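Local atomic coordinates of host Factor for Q beta (Staphylococcus aureus, PDB entry 1KQ1), a protein that binds RNA as a hexameric Sm-like protein and acts as a pleiotropic regulator of translation. Residues Asp9-Val22 / Phe30-Tyr42. Residues are numbered along the deposited sequence; the frame is centred on the assembly and turned at random.
Sequences DKALENFKANQTEV and FQMKGVIEEYDKY
Lys16 and Ile36 meet largely through water: water 2 donates to both Lys16 O and Ile36 O. Water 1 accepts from Ile36 N and donates to Thr20 O at 2.6 Å and, weakly, to Phe15 O, so it links the last helical turn and Thr20 to the strand, in place of a direct backbone bond to Ile36 N. Water 3 joins a side chain to the strand, accepting from Lys16 NZ and from Tyr39 N. The lysine suits this edge because its extended chain, with CG anti to the backbone N (chi1 -178°), runs past the carbonyl of Glu37, CE 3.4 Å from Glu37 O, before its ammonium reaches the water.

Tyr39 turns its ring toward the helix. Its CG sits between the backbone N and the carbonyl carbon (chi1 69°), and Leu12 CB lies over one ring face, 3.8 Å from the centroid, in a CH-pi contact. The phenol OH donates to Glu13 OE2 (3.0 Å), whose anti lone pair receives it; the carboxylate is tilted 63° from the ring plane.

This is the Sm fold: an N-terminal helix laid across a strongly bent antiparallel sheet. Ile36 supplies the wedge between them, its CD1 touching Phe15 CD2 (3.9 Å) and Leu12 CD2, while Val44 and Leu46 of the next strand pack against the same side chain.

The polypeptide leaves the helix through a Schellman motif, in which Gln19 adopts positive phi, and enters strand 21-26. There Val22 and Gly34 form an antiparallel hydrogen-bonded pair, Val22 N to Gly34 O at 2.7 Å and Gly34 N to Val22 O at 2.9 Å. Lacking a side chain, Gly34 accommodates the fully extended backbone of the bent strand at this pairing.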
ATOM      1  N   ASP C   9      20.833  -1.610  -5.836  1.00 12.89           N
ATOM      2  CA  ASP C   9      21.279  -1.644  -7.196  1.00 11.21           C
ATOM      3  C   ASP C   9      22.462  -2.565  -7.394  1.00 11.33           C
ATOM      4  O   ASP C   9      22.646  -3.084  -8.467  1.00 12.26           O
ATOM      5  CB  ASP C   9      21.593  -0.239  -7.682  1.00 16.60           C
ATOM      6  CG  ASP C   9      20.341   0.544  -7.940  1.00 23.16           C
ATOM      7  OD1 ASP C   9      20.303   1.733  -7.654  1.00 19.41           O
ATOM      8  OD2 ASP C   9      19.358  -0.052  -8.433  1.00 45.96           O
ATOM      9  N   LYS C  10      23.293  -2.718  -6.380  1.00 14.13           N
ATOM     10  CA  LYS C  10      24.383  -3.664  -6.506  1.00 14.09           C
ATOM     11  C   LYS C  10      23.788  -5.058  -6.756  1.00 13.66           C
ATOM     12  O   LYS C  10      24.250  -5.782  -7.630  1.00 16.45           O
ATOM     13  CB  LYS C  10      25.234  -3.673  -5.237  1.00 18.36           C
ATOM     14  CG  LYS C  10      26.367  -4.716  -5.296  1.00 28.91           C
ATOM     15  CD  LYS C  10      27.338  -4.624  -4.118  1.00 38.64           C
ATOM     16  CE  LYS C  10      28.496  -5.627  -4.264  1.00 45.33           C
ATOM     17  NZ  LYS C  10      28.064  -7.040  -4.069  1.00 53.02           N
ATOM     18  N   ALA C  11      22.727  -5.403  -6.016  1.00 12.31           N
ATOM     19  CA  ALA C  11      22.131  -6.725  -6.183  1.00 13.68           C
ATOM     20  C   ALA C  11      21.437  -6.852  -7.521  1.00 13.27           C
ATOM     21  O   ALA C  11      21.639  -7.833  -8.243  1.00 13.56           O
ATOM     22  CB  ALA C  11      21.145  -7.016  -5.054  1.00 13.39           C
ATOM     23  N   LEU C  12      20.625  -5.866  -7.902  1.00 12.15           N
ATOM     24  CA  LEU C  12      19.903  -5.963  -9.155  1.00 11.84           C
ATOM     25  C   LEU C  12      20.773  -5.976 -10.364  1.00 11.01           C
ATOM     26  O   LEU C  12      20.495  -6.665 -11.345  1.00 10.98           O
ATOM     27  CB  LEU C  12      18.849  -4.834  -9.306  1.00 14.58           C
ATOM     28  CG  LEU C  12      17.823  -4.824  -8.168  1.00 19.26           C
ATOM     29  CD1 LEU C  12      16.869  -3.656  -8.322  1.00 16.70           C
ATOM     30  CD2 LEU C  12      17.054  -6.145  -8.135  1.00 24.51           C
ATOM     31  N   GLU C  13      21.862  -5.211 -10.302  1.00 10.70           N
ATOM     32  CA  GLU C  13      22.812  -5.159 -11.425  1.00 13.31           C
ATOM     33  C   GLU C  13      23.553  -6.509 -11.610  1.00 11.62           C
ATOM     34  O   GLU C  13      23.807  -6.936 -12.740  1.00 12.74           O
ATOM     35  CB  GLU C  13      23.793  -3.994 -11.174  1.00 12.37           C
ATOM     36  CG  GLU C  13      24.707  -3.725 -12.346  1.00 20.19           C
ATOM     37  CD  GLU C  13      23.997  -3.334 -13.630  1.00 32.27           C
ATOM     38  OE1 GLU C  13      24.629  -3.480 -14.699  1.00 33.53           O
ATOM     39  OE2 GLU C  13      22.837  -2.865 -13.597  1.00 28.64           O
ATOM     40  N   ASN C  14      23.858  -7.153 -10.501  1.00 14.09           N
ATOM     41  CA  ASN C  14      24.486  -8.477 -10.557  1.00 16.58           C
ATOM     42  C   ASN C  14      23.471  -9.496 -11.079  1.00 18.21           C
ATOM     43  O   ASN C  14      23.820 -10.338 -11.901  1.00 17.05           O
ATOM     44  CB  ASN C  14      24.947  -8.901  -9.189  1.00 14.77           C
ATOM     45  CG  ASN C  14      26.324  -8.352  -8.845  1.00 25.24           C
ATOM     46  OD1 ASN C  14      27.231  -8.364  -9.682  1.00 30.22           O
ATOM     47  ND2 ASN C  14      26.491  -7.893  -7.611  1.00 32.08           N
ATOM     48  N   PHE C  15      22.215  -9.427 -10.610  1.00 14.82           N
ATOM     49  CA  PHE C  15      21.210 -10.361 -11.107  1.00 12.43           C
ATOM     50  C   PHE C  15      21.081 -10.224 -12.605  1.00 12.09           C
ATOM     51  O   PHE C  15      20.961 -11.221 -13.310  1.00 17.14           O
ATOM     52  CB  PHE C  15      19.793 -10.085 -10.505  1.00  9.97           C
ATOM     53  CG  PHE C  15      19.666 -10.325  -9.033  1.00 17.45           C
ATOM     54  CD1 PHE C  15      20.530 -11.178  -8.353  1.00 21.11           C
ATOM     55  CD2 PHE C  15      18.650  -9.687  -8.316  1.00 14.68           C
ATOM     56  CE1 PHE C  15      20.389 -11.385  -6.978  1.00 25.51           C
ATOM     57  CE2 PHE C  15      18.502  -9.883  -6.955  1.00 19.52           C
ATOM     58  CZ  PHE C  15      19.362 -10.729  -6.273  1.00 21.68           C
ATOM     59  N   LYS C  16      21.035  -8.975 -13.089  1.00 10.54           N
ATOM     60  CA  LYS C  16      20.898  -8.685 -14.486  1.00 12.39           C
ATOM     61  C   LYS C  16      22.105  -9.198 -15.267  1.00 15.61           C
ATOM     62  O   LYS C  16      21.968  -9.895 -16.283  1.00 15.86           O
ATOM     63  CB  LYS C  16      20.775  -7.167 -14.691  1.00 13.84           C
ATOM     64  CG  LYS C  16      20.573  -6.722 -16.098  1.00 14.15           C
ATOM     65  CD  LYS C  16      20.485  -5.205 -16.194  1.00 19.14           C
ATOM     66  CE  LYS C  16      20.619  -4.707 -17.606  1.00 26.18           C
ATOM     67  NZ  LYS C  16      20.901  -3.224 -17.598  1.00 28.59           N
ATOM     68  N   ALA C  17      23.287  -8.835 -14.789  1.00 14.98           N
ATOM     69  CA  ALA C  17      24.472  -9.201 -15.558  1.00 17.54           C
ATOM     70  C   ALA C  17      24.699 -10.676 -15.636  1.00 18.96           C
ATOM     71  O   ALA C  17      25.153 -11.172 -16.679  1.00 22.10           O
ATOM     72  CB  ALA C  17      25.693  -8.539 -14.975  1.00 15.23           C
ATOM     73  N   ASN C  18      24.392 -11.371 -14.547  1.00 12.73           N
ATOM     74  CA  ASN C  18      24.610 -12.806 -14.483  1.00 17.22           C
ATOM     75  C   ASN C  18      23.405 -13.633 -14.952  1.00 21.44           C
ATOM     76  O   ASN C  18      23.446 -14.875 -14.962  1.00 20.46           O
ATOM     77  CB  ASN C  18      24.975 -13.202 -13.069  1.00 19.34           C
ATOM     78  CG  ASN C  18      26.295 -12.605 -12.620  1.00 29.73           C
ATOM     79  OD1 ASN C  18      26.446 -12.205 -11.469  1.00 35.65           O
ATOM     80  ND2 ASN C  18      27.256 -12.559 -13.527  1.00 28.36           N
ATOM     81  N   GLN C  19      22.353 -12.944 -15.379  1.00 15.75           N
ATOM     82  CA  GLN C  19      21.107 -13.633 -15.821  1.00 17.01           C
ATOM     83  C   GLN C  19      20.660 -14.651 -14.780  1.00 18.39           C
ATOM     84  O   GLN C  19      20.143 -15.729 -15.118  1.00 18.17           O
ATOM     85  CB  GLN C  19      21.313 -14.314 -17.175  1.00 13.65           C
ATOM     86  CG  GLN C  19      21.503 -13.286 -18.294  1.00 19.28           C
ATOM     87  CD  GLN C  19      21.487 -13.902 -19.679  1.00 27.71           C
ATOM     88  OE1 GLN C  19      20.435 -14.267 -20.199  1.00 33.55           O
ATOM     89  NE2 GLN C  19      22.659 -14.015 -20.284  1.00 27.41           N
ATOM     90  N   THR C  20      20.779 -14.319 -13.502  1.00 14.72           N
ATOM     91  CA  THR C  20      20.399 -15.284 -12.525  1.00 19.04           C
ATOM     92  C   THR C  20      18.881 -15.420 -12.381  1.00 18.67           C
ATOM     93  O   THR C  20      18.108 -14.470 -12.533  1.00 18.01           O
ATOM     94  CB  THR C  20      21.191 -15.102 -11.167  1.00 34.78           C
ATOM     95  OG1 THR C  20      20.303 -14.982 -10.059  1.00 30.95           O
ATOM     96  CG2 THR C  20      22.161 -13.932 -11.237  1.00 13.00           C
ATOM     97  N   GLU C  21      18.452 -16.660 -12.217  1.00 23.15           N
ATOM     98  CA  GLU C  21      17.038 -16.933 -12.056  1.00 18.29           C
ATOM     99  C   GLU C  21      16.659 -16.441 -10.657  1.00 18.57           C
ATOM    100  O   GLU C  21      17.108 -16.970  -9.657  1.00 18.50           O
ATOM    101  CB  GLU C  21      16.831 -18.448 -12.164  1.00 22.38           C
ATOM    102  CG  GLU C  21      15.379 -18.885 -12.178  1.00 38.93           C
ATOM    103  CD  GLU C  21      14.717 -18.714 -13.526  1.00 48.07           C
ATOM    104  OE1 GLU C  21      15.364 -18.185 -14.453  1.00 52.66           O
ATOM    105  OE2 GLU C  21      13.540 -19.117 -13.661  1.00 56.53           O
ATOM    106  N   VAL C  22      15.826 -15.406 -10.589  1.00 15.38           N
ATOM    107  CA  VAL C  22      15.415 -14.828  -9.329  1.00 15.52           C
ATOM    108  C   VAL C  22      13.915 -15.085  -9.116  1.00 13.58           C
ATOM    109  O   VAL C  22      13.168 -15.178 -10.078  1.00 16.85           O
ATOM    110  CB  VAL C  22      15.625 -13.285  -9.399  1.00 18.27           C
ATOM    111  CG1 VAL C  22      15.024 -12.575  -8.186  1.00 30.32           C
ATOM    112  CG2 VAL C  22      17.133 -12.979  -9.536  1.00 22.25           C
ATOM    113  N   PHE C  30       2.310 -13.773  -3.358  1.00  9.19           N
ATOM    114  CA  PHE C  30       2.485 -14.639  -4.518  1.00 10.19           C
ATOM    115  C   PHE C  30       3.887 -14.443  -5.060  1.00 12.50           C
ATOM    116  O   PHE C  30       4.599 -13.489  -4.694  1.00 10.19           O
ATOM    117  CB  PHE C  30       1.470 -14.349  -5.612  1.00 11.58           C
ATOM    118  CG  PHE C  30       1.540 -15.334  -6.773  1.00 17.30           C
ATOM    119  CD1 PHE C  30       1.727 -14.883  -8.076  1.00 27.39           C
ATOM    120  CD2 PHE C  30       1.437 -16.706  -6.539  1.00 23.80           C
ATOM    121  CE1 PHE C  30       1.810 -15.797  -9.143  1.00 24.17           C
ATOM    122  CE2 PHE C  30       1.520 -17.628  -7.583  1.00 20.43           C
ATOM    123  CZ  PHE C  30       1.704 -17.178  -8.882  1.00 21.37           C
ATOM    124  N   GLN C  31       4.327 -15.364  -5.902  1.00 12.19           N
ATOM    125  CA  GLN C  31       5.691 -15.276  -6.392  1.00 18.87           C
ATOM    126  C   GLN C  31       5.774 -15.648  -7.864  1.00 23.42           C
ATOM    127  O   GLN C  31       4.920 -16.403  -8.372  1.00 20.01           O
ATOM    128  CB  GLN C  31       6.563 -16.215  -5.541  1.00 18.48           C
ATOM    129  CG  GLN C  31       6.206 -17.719  -5.691  1.00 26.42           C
ATOM    130  CD  GLN C  31       6.785 -18.611  -4.578  1.00 23.23           C
ATOM    131  OE1 GLN C  31       6.255 -18.677  -3.464  1.00 30.14           O
ATOM    132  NE2 GLN C  31       7.879 -19.298  -4.884  1.00 29.73           N
ATOM    133  N   MET C  32       6.774 -15.093  -8.552  1.00 19.63           N
ATOM    134  CA  MET C  32       7.043 -15.418  -9.967  1.00 14.84           C
ATOM    135  C   MET C  32       8.558 -15.618 -10.036  1.00 23.25           C
ATOM    136  O   MET C  32       9.276 -15.015  -9.264  1.00 15.24           O
ATOM    137  CB  MET C  32       6.667 -14.260 -10.905  1.00 21.86           C
ATOM    138  CG  MET C  32       5.142 -13.960 -11.021  1.00 27.66           C
ATOM    139  SD  MET C  32       4.751 -12.564 -12.148  1.00 27.25           S
ATOM    140  CE  MET C  32       2.918 -12.457 -11.941  1.00 32.59           C
ATOM    141  N   LYS C  33       9.049 -16.447 -10.959  1.00 18.53           N
ATOM    142  CA  LYS C  33      10.505 -16.661 -11.099  1.00 17.90           C
ATOM    143  C   LYS C  33      10.918 -16.309 -12.526  1.00 17.34           C
ATOM    144  O   LYS C  33      10.164 -16.502 -13.480  1.00 15.15           O
ATOM    145  CB  LYS C  33      10.862 -18.113 -10.774  1.00 27.11           C
ATOM    146  CG  LYS C  33      12.348 -18.366 -10.590  1.00 40.75           C
ATOM    147  CD  LYS C  33      12.588 -19.828 -10.217  1.00 42.12           C
ATOM    148  CE  LYS C  33      14.015 -20.073  -9.734  1.00 43.83           C
ATOM    149  NZ  LYS C  33      14.223 -21.431  -9.157  1.00 55.32           N
ATOM    150  N   GLY C  34      12.120 -15.773 -12.695  1.00 14.92           N
ATOM    151  CA  GLY C  34      12.557 -15.386 -14.023  1.00 14.96           C
ATOM    152  C   GLY C  34      13.913 -14.709 -13.978  1.00 13.49           C
ATOM    153  O   GLY C  34      14.600 -14.734 -12.949  1.00 16.96           O
ATOM    154  N   VAL C  35      14.260 -14.118 -15.107  1.00 15.41           N
ATOM    155  CA  VAL C  35      15.523 -13.411 -15.232  1.00 19.08           C
ATOM    156  C   VAL C  35      15.226 -11.928 -15.370  1.00 17.11           C
ATOM    157  O   VAL C  35      14.363 -11.531 -16.178  1.00 13.18           O
ATOM    158  CB  VAL C  35      16.280 -13.855 -16.501  1.00 21.20           C
ATOM    159  CG1 VAL C  35      17.505 -12.968 -16.701  1.00 19.78           C
ATOM    160  CG2 VAL C  35      16.705 -15.305 -16.368  1.00 22.97           C
ATOM    161  N   ILE C  36      15.934 -11.114 -14.587  1.00 12.55           N
ATOM    162  CA  ILE C  36      15.771  -9.688 -14.698  1.00 15.11           C
ATOM    163  C   ILE C  36      16.547  -9.238 -15.947  1.00 15.44           C
ATOM    164  O   ILE C  36      17.798  -9.353 -16.030  1.00 17.21           O
ATOM    165  CB  ILE C  36      16.267  -8.996 -13.435  1.00 14.94           C
ATOM    166  CG1 ILE C  36      15.381  -9.415 -12.260  1.00 17.20           C
ATOM    167  CG2 ILE C  36      16.283  -7.480 -13.644  1.00 14.22           C
ATOM    168  CD1 ILE C  36      15.862  -8.935 -10.874  1.00 22.59           C
ATOM    169  N   GLU C  37      15.820  -8.738 -16.925  1.00 12.86           N
ATOM    170  CA  GLU C  37      16.414  -8.254 -18.164  1.00 19.79           C
ATOM    171  C   GLU C  37      16.797  -6.803 -18.071  1.00 20.54           C
ATOM    172  O   GLU C  37      17.833  -6.386 -18.617  1.00 21.84           O
ATOM    173  CB  GLU C  37      15.449  -8.433 -19.330  1.00 23.90           C
ATOM    174  CG  GLU C  37      15.122  -9.882 -19.603  1.00 20.29           C
ATOM    175  CD  GLU C  37      16.363 -10.709 -19.880  1.00 32.07           C
ATOM    176  OE1 GLU C  37      17.354 -10.134 -20.383  1.00 39.58           O
ATOM    177  OE2 GLU C  37      16.344 -11.927 -19.600  1.00 37.77           O
ATOM    178  N   GLU C  38      15.964  -6.010 -17.410  1.00 18.05           N
ATOM    179  CA  GLU C  38      16.237  -4.601 -17.238  1.00 17.84           C
ATOM    180  C   GLU C  38      15.429  -4.138 -16.052  1.00 18.68           C
ATOM    181  O   GLU C  38      14.496  -4.821 -15.639  1.00 16.50           O
ATOM    182  CB  GLU C  38      15.759  -3.814 -18.459  1.00 31.54           C
ATOM    183  CG  GLU C  38      16.196  -4.354 -19.789  1.00 48.12           C
ATOM    184  CD  GLU C  38      15.569  -3.593 -20.928  1.00 54.74           C
ATOM    185  OE1 GLU C  38      15.702  -2.347 -20.955  1.00 55.33           O
ATOM    186  OE2 GLU C  38      14.945  -4.243 -21.795  1.00 62.41           O
ATOM    187  N   TYR C  39      15.784  -2.975 -15.518  1.00 15.48           N
ATOM    188  CA  TYR C  39      15.040  -2.411 -14.395  1.00 17.79           C
ATOM    189  C   TYR C  39      15.361  -0.933 -14.293  1.00 18.55           C
ATOM    190  O   TYR C  39      16.364  -0.459 -14.851  1.00 17.40           O
ATOM    191  CB  TYR C  39      15.441  -3.133 -13.096  1.00 18.21           C
ATOM    192  CG  TYR C  39      16.865  -2.849 -12.638  1.00 18.37           C
ATOM    193  CD1 TYR C  39      17.162  -1.713 -11.895  1.00 18.17           C
ATOM    194  CD2 TYR C  39      17.931  -3.672 -13.031  1.00 15.98           C
ATOM    195  CE1 TYR C  39      18.462  -1.380 -11.554  1.00 23.11           C
ATOM    196  CE2 TYR C  39      19.258  -3.325 -12.685  1.00 16.90           C
ATOM    197  CZ  TYR C  39      19.505  -2.189 -11.952  1.00 23.95           C
ATOM    198  OH  TYR C  39      20.814  -1.847 -11.574  1.00 31.35           O
ATOM    199  N   ASP C  40      14.496  -0.180 -13.618  1.00 15.68           N
ATOM    200  CA  ASP C  40      14.795   1.221 -13.369  1.00 15.34           C
ATOM    201  C   ASP C  40      14.146   1.603 -12.045  1.00 20.11           C
ATOM    202  O   ASP C  40      13.773   0.712 -11.268  1.00 16.80           O
ATOM    203  CB  ASP C  40      14.345   2.124 -14.529  1.00 19.15           C
ATOM    204  CG  ASP C  40      12.823   2.156 -14.744  1.00 19.77           C
ATOM    205  OD1 ASP C  40      12.030   1.771 -13.837  1.00 18.85           O
ATOM    206  OD2 ASP C  40      12.408   2.599 -15.845  1.00 22.25           O
ATOM    207  N   LYS C  41      13.995   2.895 -11.766  1.00 18.90           N
ATOM    208  CA  LYS C  41      13.440   3.261 -10.472  1.00 18.92           C
ATOM    209  C   LYS C  41      12.016   2.801 -10.240  1.00 14.33           C
ATOM    210  O   LYS C  41      11.599   2.731  -9.095  1.00 20.61           O
ATOM    211  CB  LYS C  41      13.480   4.775 -10.254  1.00 19.38           C
ATOM    212  CG  LYS C  41      12.829   5.191  -8.950  1.00 31.69           C
ATOM    213  CD  LYS C  41      13.517   4.536  -7.763  1.00 40.22           C
ATOM    214  CE  LYS C  41      12.562   4.393  -6.596  1.00 41.40           C
ATOM    215  NZ  LYS C  41      11.794   3.121  -6.679  1.00 42.50           N
ATOM    216  N   TYR C  42      11.292   2.469 -11.285  1.00 14.78           N
ATOM    217  CA  TYR C  42       9.892   2.114 -11.045  1.00 16.54           C
ATOM    218  C   TYR C  42       9.504   0.715 -11.415  1.00 14.75           C
ATOM    219  O   TYR C  42       8.548   0.173 -10.832  1.00 12.10           O
ATOM    220  CB  TYR C  42       8.969   3.055 -11.813  1.00 25.52           C
ATOM    221  CG  TYR C  42       9.076   4.475 -11.363  1.00 36.29           C
ATOM    222  CD1 TYR C  42       8.914   4.803 -10.019  1.00 39.61           C
ATOM    223  CD2 TYR C  42       9.368   5.490 -12.265  1.00 39.78           C
ATOM    224  CE1 TYR C  42       9.043   6.112  -9.575  1.00 42.83           C
ATOM    225  CE2 TYR C  42       9.502   6.813 -11.830  1.00 44.77           C
ATOM    226  CZ  TYR C  42       9.339   7.112 -10.481  1.00 45.55           C
ATOM    227  OH  TYR C  42       9.474   8.412 -10.031  1.00 51.32           O
TER
HETATM  228  O   HOH W   1      18.238 -11.904 -13.146  1.00 16.50           O
HETATM  229  O   HOH W   2      19.713 -10.186 -17.701  1.00 16.25           O
HETATM  230  O   HOH W   3      18.492  -1.974 -16.469  1.00 22.21           O